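Local atomic coordinates of endonuclease MutS2 (Deinococcus radiodurans, PDB entry 4OD6), a protein that probably senses collided ribosomes and splits them by ATP hydrolysis, with nuclease activity associated with its C-terminal Smr domain, the part described here. Residues G18-V21 and E22-V25. Residues are numbered along the deposited sequence; the frame is centred on the assembly and turned at random.
Sequences GLSV and EAAV
The flat groups joining S20 to A24 and V21 to V25 are peptide carbonyls, each met at its oxygen by a backbone N-H from the next turn. A24 N lies 2.8 Å from S20 O, and the methyl of the same alanine packs close by, A24 CB standing 3.3 Å from S20 O. V25 N reaches V21 O at 3.0 Å. A side-chain methyl, V25 CG2, comes to 3.3 Å of V21 O, beside the bonded amide.

S20 supplies a third acceptor. A23 N donates to S20 OG over 3.0 Å in a fairly straight bond, and the first torsion explains the reach: OG sits between the backbone N and the carbonyl carbon (chi1 70°). A23 CB lies beside the same hydroxyl. This is an N-cap: the side-chain oxygen takes up an amide of the first helical turn, which has no preceding turn to supply its acceptor. The capped helix, 21-38, links strands 13-15 and 43-46, which run parallel and adjacent, in a beta-alpha-beta unit of the Smr domain.

L19 and A24, flanking the cap at the positions of a hydrophobic staple, meet through their CB atoms at 4.1 Å. L19 CD1 runs on alongside the helix to within 4.0 Å of A24 CA. One turn apart, V21 CG1 and V25 CG2 approach only loosely, at 4.4 Å; both valines also touch helix 53-62, V21 on V53 and T57, V25 on L58 and Y61.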
# COMPACT_ATOMS: atom_id res chain seq x y z
N GLY A 18 -6.03 4.80 10.53
CA GLY A 18 -5.95 5.75 11.70
C GLY A 18 -4.68 6.54 11.74
O GLY A 18 -4.56 7.43 12.55
N LEU A 19 -3.75 6.25 10.82
CA LEU A 19 -2.56 7.08 10.69
C LEU A 19 -2.80 8.39 9.94
O LEU A 19 -3.67 8.51 9.13
CB LEU A 19 -1.44 6.29 9.99
CG LEU A 19 -0.90 5.09 10.74
CD1 LEU A 19 0.23 4.43 9.97
CD2 LEU A 19 -0.47 5.44 12.14
N SER A 20 -1.96 9.38 10.24
CA SER A 20 -1.91 10.58 9.46
C SER A 20 -1.32 10.28 8.08
O SER A 20 -0.68 9.25 7.88
CB SER A 20 -1.03 11.64 10.11
OG SER A 20 0.34 11.25 10.06
N VAL A 21 -1.53 11.20 7.15
CA VAL A 21 -1.03 11.02 5.79
C VAL A 21 0.48 10.87 5.86
O VAL A 21 1.01 10.00 5.24
CB VAL A 21 -1.44 12.20 4.87
CG1 VAL A 21 -0.60 12.20 3.58
CG2 VAL A 21 -2.92 12.14 4.55
N GLU A 22 1.15 11.70 6.63
CA GLU A 22 2.60 11.64 6.68
C GLU A 22 3.10 10.34 7.30
O GLU A 22 4.07 9.75 6.85
CB GLU A 22 3.18 12.85 7.43
CG GLU A 22 3.11 14.14 6.63
CD GLU A 22 4.16 15.14 7.00
OE1 GLU A 22 4.81 15.67 6.09
OE2 GLU A 22 4.32 15.34 8.20
N ALA A 23 2.46 9.93 8.37
CA ALA A 23 2.83 8.68 9.02
C ALA A 23 2.56 7.48 8.11
O ALA A 23 3.34 6.57 8.06
CB ALA A 23 2.10 8.54 10.36
N ALA A 24 1.44 7.48 7.44
CA ALA A 24 1.10 6.39 6.55
C ALA A 24 2.09 6.29 5.38
O ALA A 24 2.51 5.20 5.00
CB ALA A 24 -0.35 6.53 6.07
N VAL A 25 2.46 7.42 4.80
CA VAL A 25 3.43 7.42 3.71
C VAL A 25 4.77 6.91 4.22
O VAL A 25 5.37 6.09 3.57
CB VAL A 25 3.57 8.83 3.08
CG1 VAL A 25 4.80 8.91 2.19
CG2 VAL A 25 2.32 9.19 2.32